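Side-chain contacts in NADPH Quinone Oxidoreductase (Streptococcus mutans, PDB 4F8Y), which probably catalyses the reduction of quinones by NADPH through a bound flavin-adenine dinucleotide, and binds menadione: residues A[7-11]-A[12-16]; A[35-38]-A[39-42]; A[91-94]-A[95-99]. One frame throughout, in Å; residues are numbered along the deposited sequence.

Contact 1 (A[7-11]-A[12-16]); sequences YTHPN and PTSFN. With FAD (flavin-adenine dinucleotide), chain E.
Asn11 to Ser14 form a type I beta turn that ends the loop after strand 2-7 and leads into helix 15-26, and Ser14 N closes it on Asn11 O at 2.9 Å. The same carbonyl oxygen takes a second bond, from Ser14 OG at 2.7 Å. The hydroxyl lies in the carbonyl plane, whereas the amide comes from above it, so the two donors use different directions around one acceptor. Ser14 sits at the N-cap of the helix, and its OG also bonds Ala17 N; it reaches both because chi1 of 62° tucks OG between the backbone N and the carbonyl carbon. Within the turn Asn11 OD1 accepts from Thr13 OG1 at 3.2 Å and, weakly, from Thr13 N, but its strongest partner is Asn50 ND2 of the second subunit.

The His9 ring lies against Ser14: CB of the serine is 3.5 Å from the ring centroid and over the face, a CH-pi contact. Both nitrogens of this ring are engaged. ND1 receives Asn11 N in the ring plane at 3.1 Å, which steadies the ring's rotation, and NE2 donates to FAD O2P at 2.6 Å. Asn16 grips the neighbouring oxygen twice, with its backbone N and with ND2, which lies 2.9 Å from FAD O1P; Thr127 OG1 also bonds that ND2. Phe15 N donates to FAD O2A at 3.2 Å, bringing the second phosphate to the same helix start. With backbone amides of its first turn directed at the diphosphate, the helix dipole would probably stabilise the negative charge further. This is the phosphate-binding loop after the first strand of a flavodoxin-like fold, here holding the diphosphate of FAD.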
loop_
_atom_site.group_PDB
_atom_site.type_symbol
_atom_site.label_atom_id
_atom_site.label_comp_id
_atom_site.label_asym_id
_atom_site.label_seq_id
_atom_site.Cartn_x
_atom_site.Cartn_y
_atom_site.Cartn_z
ATOM N N TYR A 7 -0.513 6.261 -13.462
ATOM C CA TYR A 7 -1.484 5.219 -13.796
ATOM C C TYR A 7 -0.989 3.821 -13.384
ATOM O O TYR A 7 0.166 3.445 -13.631
ATOM C CB TYR A 7 -1.818 5.286 -15.296
ATOM C CG TYR A 7 -2.434 4.030 -15.884
ATOM C CD1 TYR A 7 -3.803 3.801 -15.810
ATOM C CD2 TYR A 7 -1.644 3.082 -16.532
ATOM C CE1 TYR A 7 -4.370 2.653 -16.357
ATOM C CE2 TYR A 7 -2.198 1.935 -17.073
ATOM C CZ TYR A 7 -3.561 1.728 -16.987
ATOM O OH TYR A 7 -4.112 0.586 -17.523
ATOM N N THR A 8 -1.877 3.059 -12.756
ATOM C CA THR A 8 -1.504 1.802 -12.133
ATOM C C THR A 8 -2.499 0.701 -12.484
ATOM O O THR A 8 -3.572 0.614 -11.891
ATOM C CB THR A 8 -1.435 1.948 -10.588
ATOM O OG1 THR A 8 -0.523 3.001 -10.241
ATOM C CG2 THR A 8 -0.972 0.645 -9.929
ATOM N N HIS A 9 -2.141 -0.128 -13.455
ATOM C CA HIS A 9 -2.885 -1.345 -13.720
ATOM C C HIS A 9 -2.087 -2.260 -14.624
ATOM O O HIS A 9 -1.502 -1.807 -15.597
ATOM C CB HIS A 9 -4.249 -1.050 -14.337
ATOM C CG HIS A 9 -5.256 -2.129 -14.085
ATOM N ND1 HIS A 9 -5.187 -3.365 -14.690
ATOM C CD2 HIS A 9 -6.331 -2.171 -13.263
ATOM C CE1 HIS A 9 -6.186 -4.117 -14.264
ATOM N NE2 HIS A 9 -6.896 -3.415 -13.400
ATOM N N PRO A 10 -2.046 -3.558 -14.300
ATOM C CA PRO A 10 -1.214 -4.473 -15.086
ATOM C C PRO A 10 -1.819 -4.803 -16.454
ATOM O O PRO A 10 -1.098 -5.305 -17.319
ATOM C CB PRO A 10 -1.159 -5.727 -14.203
ATOM C CG PRO A 10 -2.403 -5.655 -13.389
ATOM C CD PRO A 10 -2.532 -4.199 -13.064
ATOM N N ASN A 11 -3.108 -4.513 -16.636
ATOM C CA ASN A 11 -3.855 -4.898 -17.838
ATOM C C ASN A 11 -4.151 -3.730 -18.779
ATOM O O ASN A 11 -4.981 -2.868 -18.469
ATOM C CB ASN A 11 -5.165 -5.575 -17.433
ATOM C CG ASN A 11 -5.866 -6.249 -18.599
ATOM O OD1 ASN A 11 -5.294 -6.416 -19.678
ATOM N ND2 ASN A 11 -7.108 -6.652 -18.378
ATOM N N PRO A 12 -3.487 -3.708 -19.949
ATOM C CA PRO A 12 -3.641 -2.596 -20.890
ATOM C C PRO A 12 -5.056 -2.527 -21.435
ATOM O O PRO A 12 -5.443 -1.493 -21.974
ATOM C CB PRO A 12 -2.656 -2.941 -22.015
ATOM C CG PRO A 12 -1.756 -3.999 -21.452
ATOM C CD PRO A 12 -2.598 -4.752 -20.481
ATOM N N THR A 13 -5.819 -3.609 -21.295
ATOM C CA THR A 13 -7.218 -3.615 -21.732
ATOM C C THR A 13 -8.216 -3.580 -20.556
ATOM O O THR A 13 -9.394 -3.917 -20.708
ATOM C CB THR A 13 -7.511 -4.775 -22.739
ATOM O OG1 THR A 13 -7.303 -6.050 -22.120
ATOM C CG2 THR A 13 -6.598 -4.660 -23.945
ATOM N N SER A 14 -7.736 -3.143 -19.392
ATOM C CA SER A 14 -8.565 -3.045 -18.194
ATOM C C SER A 14 -9.505 -1.844 -18.258
ATOM O O SER A 14 -9.328 -0.945 -19.085
ATOM C CB SER A 14 -7.690 -2.936 -16.942
ATOM O OG SER A 14 -6.889 -1.763 -16.980
ATOM N N PHE A 15 -10.506 -1.839 -17.385
ATOM C CA PHE A 15 -11.384 -0.693 -17.245
ATOM C C PHE A 15 -10.546 0.524 -16.855
ATOM O O PHE A 15 -10.750 1.618 -17.383
ATOM C CB PHE A 15 -12.464 -0.967 -16.199
ATOM C CG PHE A 15 -13.508 0.113 -16.104
ATOM C CD1 PHE A 15 -14.384 0.346 -17.151
ATOM C CD2 PHE A 15 -13.617 0.893 -14.959
ATOM C CE1 PHE A 15 -15.333 1.332 -17.062
ATOM C CE2 PHE A 15 -14.574 1.881 -14.864
ATOM C CZ PHE A 15 -15.428 2.102 -15.919
ATOM N N ASN A 16 -9.592 0.321 -15.945
ATOM C CA ASN A 16 -8.697 1.401 -15.519
ATOM C C ASN A 16 -7.972 2.033 -16.692
ATOM O O ASN A 16 -7.800 3.248 -16.738
ATOM C CB ASN A 16 -7.690 0.916 -14.473
ATOM C CG ASN A 16 -8.191 1.098 -13.057
ATOM O OD1 ASN A 16 -7.751 1.997 -12.346
ATOM N ND2 ASN A 16 -9.135 0.268 -12.653
HETATM P PA FAD E . -11.565 -5.015 -15.182
HETATM O O1A FAD E . -11.556 -6.564 -14.627
HETATM O O2A FAD E . -10.452 -4.812 -16.105
HETATM O O5B FAD E . -12.986 -4.694 -15.919
HETATM C C5B FAD E . -14.147 -4.637 -15.136
HETATM C C4B FAD E . -15.425 -4.573 -15.956
HETATM O O4B FAD E . -15.576 -3.409 -16.835
HETATM C C3B FAD E . -15.658 -5.778 -16.957
HETATM O O3B FAD E . -16.864 -6.483 -16.910
HETATM C C2B FAD E . -15.192 -5.204 -18.281
HETATM O O2B FAD E . -15.439 -5.953 -19.440
HETATM C C1B FAD E . -15.749 -3.841 -18.154
HETATM N N9A FAD E . -15.243 -2.857 -19.107
HETATM C C8A FAD E . -14.014 -2.772 -19.626
HETATM N N7A FAD E . -13.979 -1.670 -20.463
HETATM C C5A FAD E . -15.222 -1.081 -20.439
HETATM C C6A FAD E . -15.736 0.023 -21.074
HETATM N N6A FAD E . -14.897 0.800 -21.973
HETATM N N1A FAD E . -17.009 0.382 -20.873
HETATM C C2A FAD E . -17.801 -0.340 -20.042
HETATM N N3A FAD E . -17.288 -1.433 -19.414
HETATM C C4A FAD E . -16.006 -1.795 -19.615
HETATM N N1 FAD E . -12.376 -4.330 -4.453
HETATM C C2 FAD E . -13.160 -4.163 -3.142
HETATM O O2 FAD E . -14.188 -3.228 -3.168
HETATM N N3 FAD E . -12.197 -4.005 -1.936
HETATM C C4 FAD E . -10.868 -4.868 -1.818
HETATM O O4 FAD E . -9.929 -4.322 -0.953
HETATM C C4X FAD E . -10.255 -5.252 -3.184
HETATM N N5 FAD E . -9.009 -6.006 -3.281
HETATM C C5X FAD E . -8.556 -6.571 -4.538
HETATM C C6 FAD E . -7.289 -7.204 -4.546
HETATM C C7 FAD E . -6.817 -7.742 -5.710
HETATM C C7M FAD E . -5.447 -8.413 -5.729
HETATM C C8 FAD E . -7.561 -7.670 -6.837
HETATM C C8M FAD E . -7.036 -8.265 -8.140
HETATM C C9 FAD E . -8.786 -7.057 -6.823
HETATM C C9A FAD E . -9.282 -6.501 -5.624
HETATM N N10 FAD E . -10.574 -5.853 -5.644
HETATM C C10 FAD E . -11.147 -5.223 -4.448
HETATM C "C1'" FAD E . -11.260 -5.643 -6.901
HETATM C "C2'" FAD E . -10.823 -4.438 -7.733
HETATM O "O2'" FAD E . -10.854 -3.192 -7.080
HETATM C "C3'" FAD E . -11.470 -4.434 -9.103
HETATM O "O3'" FAD E . -11.240 -5.608 -9.827
HETATM C "C4'" FAD E . -11.067 -3.194 -9.877
HETATM O "O4'" FAD E . -11.138 -2.012 -9.145
HETATM C "C5'" FAD E . -11.773 -3.059 -11.206
HETATM O "O5'" FAD E . -11.056 -2.281 -12.102
HETATM P P FAD E . -10.298 -3.110 -13.296
HETATM O O1P FAD E . -9.632 -2.028 -14.341
HETATM O O2P FAD E . -9.294 -4.002 -12.720
HETATM O O3P FAD E . -11.558 -3.992 -13.895
#

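Contact 2 (A[35-38]-A[39-42]); sequences TLDL and YAEH
Asp37, on strand 32-37, reaches forward to Ala40, the second residue of the type I beta turn that runs from Tyr39 to His42, and the alanine CB packs 3.3 Å from the aspartate CG. Here the contact is tight. The carboxylate stands over the start of that turn because chi1 of -170° sets CG anti to the backbone N, and Ala40 N donates to Asp37 OD1 at 3.0 Å in a nearly straight bond (166°). The amide meets that oxygen from well above the carboxylate plane. A water molecule is held just as firmly: it donates to Asp37 OD1 at 2.6 Å and accepts from Tyr39 N, so OD1 holds both this water and the Ala40 amide. The backbone closes as well: Glu41 N reaches Asp37 O at 2.8 Å, almost in line with the C=O bond, and has a weak second acceptor in Leu38 O.

Glu41 runs back beside the strand. Its chi1 of -68° sets CG beside its own backbone N, 3.5 Å from Leu36 CD1, and the bend at chi2 then turns the carboxylate; the two side chains cross at about a right angle. OE1 has its main partners beyond the turn, in a salt bridge to Lys66 and a hydrogen bond to Tyr67 OH.

The other side is looser. A second water accepts from Asp37 N and donates only weakly to Glu41 OE2. Ala40 is exposed although its CB packs on the Asp37 carboxylate, and His42 points away. Tyr39 turns inward toward Pro10 and Trp84 and sends its OH to Leu47 O of the second subunit. The arrangement is a strand-to-loop junction: an aspartate takes up a turn amide where the chain leaves 32-37, an outermost strand, within this chain, of the parallel sheet in this flavodoxin-like fold.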
loop_
_atom_site.group_PDB
_atom_site.type_symbol
_atom_site.label_atom_id
_atom_site.label_comp_id
_atom_site.label_asym_id
_atom_site.label_seq_id
_atom_site.Cartn_x
_atom_site.Cartn_y
_atom_site.Cartn_z
ATOM N N THR A 35 2.131 11.139 -18.854
ATOM C CA THR A 35 1.608 9.927 -18.233
ATOM C C THR A 35 2.745 9.016 -17.750
ATOM O O THR A 35 3.698 8.727 -18.487
ATOM C CB THR A 35 0.671 9.145 -19.199
ATOM O OG1 THR A 35 -0.467 9.952 -19.545
ATOM C CG2 THR A 35 0.194 7.847 -18.551
ATOM N N LEU A 36 2.644 8.584 -16.501
ATOM C CA LEU A 36 3.587 7.638 -15.938
ATOM C C LEU A 36 2.873 6.297 -15.714
ATOM O O LEU A 36 2.136 6.104 -14.740
ATOM C CB LEU A 36 4.176 8.191 -14.637
ATOM C CG LEU A 36 5.081 7.258 -13.856
ATOM C CD1 LEU A 36 6.219 6.779 -14.738
ATOM C CD2 LEU A 36 5.580 7.964 -12.598
ATOM N N ASP A 37 3.066 5.384 -16.655
ATOM C CA ASP A 37 2.531 4.040 -16.540
ATOM C C ASP A 37 3.541 3.218 -15.732
ATOM O O ASP A 37 4.553 2.741 -16.270
ATOM C CB ASP A 37 2.311 3.466 -17.943
ATOM C CG ASP A 37 1.531 2.164 -17.943
ATOM O OD1 ASP A 37 1.610 1.395 -16.968
ATOM O OD2 ASP A 37 0.850 1.892 -18.946
ATOM N N LEU A 38 3.290 3.083 -14.432
ATOM C CA LEU A 38 4.231 2.388 -13.556
ATOM C C LEU A 38 4.506 0.954 -14.037
ATOM O O LEU A 38 5.641 0.471 -13.970
ATOM C CB LEU A 38 3.733 2.402 -12.103
ATOM C CG LEU A 38 3.569 3.771 -11.448
ATOM C CD1 LEU A 38 2.993 3.624 -10.052
ATOM C CD2 LEU A 38 4.886 4.519 -11.426
ATOM N N TYR A 39 3.469 0.280 -14.534
ATOM C CA TYR A 39 3.609 -1.095 -15.015
ATOM C C TYR A 39 4.404 -1.183 -16.318
ATOM O O TYR A 39 5.238 -2.072 -16.492
ATOM C CB TYR A 39 2.235 -1.762 -15.165
ATOM C CG TYR A 39 1.775 -2.484 -13.914
ATOM C CD1 TYR A 39 2.119 -3.810 -13.698
ATOM C CD2 TYR A 39 1.009 -1.838 -12.947
ATOM C CE1 TYR A 39 1.716 -4.478 -12.558
ATOM C CE2 TYR A 39 0.595 -2.497 -11.807
ATOM C CZ TYR A 39 0.955 -3.822 -11.615
ATOM O OH TYR A 39 0.556 -4.505 -10.482
ATOM N N ALA A 40 4.133 -0.259 -17.231
ATOM C CA ALA A 40 4.882 -0.148 -18.481
ATOM C C ALA A 40 6.327 0.274 -18.239
ATOM O O ALA A 40 7.204 -0.044 -19.040
ATOM C CB ALA A 40 4.193 0.831 -19.426
ATOM N N GLU A 41 6.565 0.988 -17.137
ATOM C CA GLU A 41 7.906 1.440 -16.756
ATOM C C GLU A 41 8.705 0.342 -16.064
ATOM O O GLU A 41 9.906 0.500 -15.831
ATOM C CB GLU A 41 7.820 2.663 -15.836
ATOM C CG GLU A 41 7.294 3.912 -16.529
ATOM C CD GLU A 41 8.402 4.818 -17.021
ATOM O OE1 GLU A 41 9.096 5.397 -16.169
ATOM O OE2 GLU A 41 8.575 4.965 -18.249
ATOM N N HIS A 42 8.036 -0.767 -15.753
ATOM C CA HIS A 42 8.619 -1.846 -14.955
ATOM C C HIS A 42 9.147 -1.278 -13.637
ATOM O O HIS A 42 10.222 -1.673 -13.156
ATOM C CB HIS A 42 9.755 -2.562 -15.696
ATOM C CG HIS A 42 9.583 -2.613 -17.185
ATOM N ND1 HIS A 42 8.592 -3.351 -17.799
ATOM C CD2 HIS A 42 10.296 -2.034 -18.183
ATOM C CE1 HIS A 42 8.693 -3.210 -19.110
ATOM N NE2 HIS A 42 9.720 -2.421 -19.370
HETATM O O HOH W 1 0.615 1.052 -14.639
HETATM O O HOH W 2 5.273 5.576 -18.790
#

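Contact 3 (A[91-94]-A[95-99]); sequences ILKG and FIDRV
Lys93 and Asp97, one helical turn apart, are joined by a salt bridge. NZ lies 2.8 Å from Asp97 OD1, which accepts through its syn lone pair; the bond to OD2, at 3.3 Å, is weak. The lysine chain leaves its own CA heading away from Asp97, and bends at chi2 (48°) and chi4 bring the ammonium back to the carboxylate. Trp84 O and Met88 O of the second subunit also accept from this NZ, so the buried charge is held from both chains, and Asp97 itself touches a bound FAD.

Among the backbone bonds, Asp97 N to Lys93 O at 3.0 Å is nearly straight (172°), and Arg98 N to Gly94 O measures 2.9 Å. Phe95 N to Ile91 O is weak.

Apolar contact falls on another side of the helix. Leu92 CD1 meets Phe95 CD2 at 3.9 Å, the two side chains passing at a slant, and both also pack on Leu38.

The salt bridge thus faces the second subunit and the apolar pair faces Leu38, as suits a helix of the flavodoxin-like fold buried at the dimer interface.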
loop_
_atom_site.group_PDB
_atom_site.type_symbol
_atom_site.label_atom_id
_atom_site.label_comp_id
_atom_site.label_asym_id
_atom_site.label_seq_id
_atom_site.Cartn_x
_atom_site.Cartn_y
_atom_site.Cartn_z
ATOM N N ILE A 91 2.788 -1.780 -6.397
ATOM C CA ILE A 91 3.711 -1.014 -7.249
ATOM C C ILE A 91 3.538 0.498 -7.089
ATOM O O ILE A 91 4.507 1.253 -7.172
ATOM C CB ILE A 91 3.595 -1.402 -8.744
ATOM C CG1 ILE A 91 4.836 -0.936 -9.522
ATOM C CG2 ILE A 91 2.325 -0.830 -9.346
ATOM C CD1 ILE A 91 4.927 -1.482 -10.942
ATOM N N LEU A 92 2.302 0.938 -6.857
ATOM C CA LEU A 92 2.039 2.354 -6.593
ATOM C C LEU A 92 2.411 2.729 -5.156
ATOM O O LEU A 92 2.918 3.831 -4.918
ATOM C CB LEU A 92 0.578 2.728 -6.873
ATOM C CG LEU A 92 0.211 4.165 -6.472
ATOM C CD1 LEU A 92 0.865 5.179 -7.403
ATOM C CD2 LEU A 92 -1.298 4.372 -6.414
ATOM N N LYS A 93 2.151 1.824 -4.204
ATOM C CA LYS A 93 2.578 2.034 -2.817
ATOM C C LYS A 93 4.102 2.230 -2.738
ATOM O O LYS A 93 4.594 3.074 -1.994
ATOM C CB LYS A 93 2.120 0.881 -1.925
ATOM C CG LYS A 93 2.601 0.949 -0.476
ATOM C CD LYS A 93 2.385 2.328 0.134
ATOM C CE LYS A 93 2.519 2.296 1.645
ATOM N NZ LYS A 93 3.883 1.900 2.099
ATOM N N GLY A 94 4.841 1.461 -3.528
ATOM C CA GLY A 94 6.277 1.618 -3.622
ATOM C C GLY A 94 6.693 2.884 -4.350
ATOM O O GLY A 94 7.778 3.417 -4.097
ATOM N N PHE A 95 5.842 3.368 -5.250
ATOM C CA PHE A 95 6.076 4.664 -5.903
ATOM C C PHE A 95 6.166 5.787 -4.854
ATOM O O PHE A 95 7.076 6.619 -4.881
ATOM C CB PHE A 95 4.979 4.961 -6.944
ATOM C CG PHE A 95 5.062 6.347 -7.541
ATOM C CD1 PHE A 95 6.042 6.657 -8.479
ATOM C CD2 PHE A 95 4.162 7.338 -7.157
ATOM C CE1 PHE A 95 6.126 7.929 -9.025
ATOM C CE2 PHE A 95 4.240 8.617 -7.691
ATOM C CZ PHE A 95 5.225 8.914 -8.629
ATOM N N ILE A 96 5.223 5.780 -3.919
ATOM C CA ILE A 96 5.231 6.690 -2.779
ATOM C C ILE A 96 6.439 6.470 -1.872
ATOM O O ILE A 96 7.162 7.413 -1.571
ATOM C CB ILE A 96 3.937 6.550 -1.932
ATOM C CG1 ILE A 96 2.696 6.725 -2.811
ATOM C CG2 ILE A 96 3.938 7.551 -0.792
ATOM C CD1 ILE A 96 2.699 8.030 -3.598
ATOM N N ASP A 97 6.644 5.226 -1.435
ATOM C CA ASP A 97 7.768 4.873 -0.570
ATOM C C ASP A 97 9.099 5.385 -1.120
ATOM O O ASP A 97 9.907 5.955 -0.389
ATOM C CB ASP A 97 7.897 3.355 -0.404
ATOM C CG ASP A 97 6.761 2.735 0.371
ATOM O OD1 ASP A 97 5.969 3.467 1.002
ATOM O OD2 ASP A 97 6.675 1.493 0.341
ATOM N N ARG A 98 9.341 5.158 -2.404
ATOM C CA ARG A 98 10.660 5.436 -2.964
ATOM C C ARG A 98 10.849 6.868 -3.453
ATOM O O ARG A 98 11.954 7.406 -3.378
ATOM C CB ARG A 98 10.982 4.451 -4.081
ATOM C CG ARG A 98 11.019 3.018 -3.630
ATOM C CD ARG A 98 11.606 2.186 -4.728
ATOM N NE ARG A 98 12.990 2.569 -4.997
ATOM C CZ ARG A 98 13.737 2.016 -5.943
ATOM N NH1 ARG A 98 13.225 1.070 -6.717
ATOM N NH2 ARG A 98 14.989 2.414 -6.122
ATOM N N VAL A 99 9.771 7.481 -3.939
ATOM C CA VAL A 99 9.820 8.828 -4.515
ATOM C C VAL A 99 9.478 9.956 -3.512
ATOM O O VAL A 99 10.168 10.981 -3.448
ATOM C CB VAL A 99 8.899 8.928 -5.751
ATOM C CG1 VAL A 99 8.920 10.340 -6.329
ATOM C CG2 VAL A 99 9.305 7.895 -6.788
#

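How the contacts relate
From the N terminus, contact 1 closes the loop between strand 2-7 and helix 15-26, contact 2 the turn after strand 32-37, and contact 3 lies within helix 90-99. They follow in series, none nesting in or crossing another. Contacts 1 and 2 sit at the ends of neighbouring parallel strands: Tyr7 N and Leu36 O, 2.9 Å apart, probably bond, and the Tyr39 ring packs on the backbone of His9. Helix 90-99 covers both, with Ile91 against Thr8 and Tyr39, and Phe95 against Leu36. The three thus tie two strand ends to one helix, and all reach the second subunit; contact 1 binds one FAD and Asp97 of contact 3 touches the other.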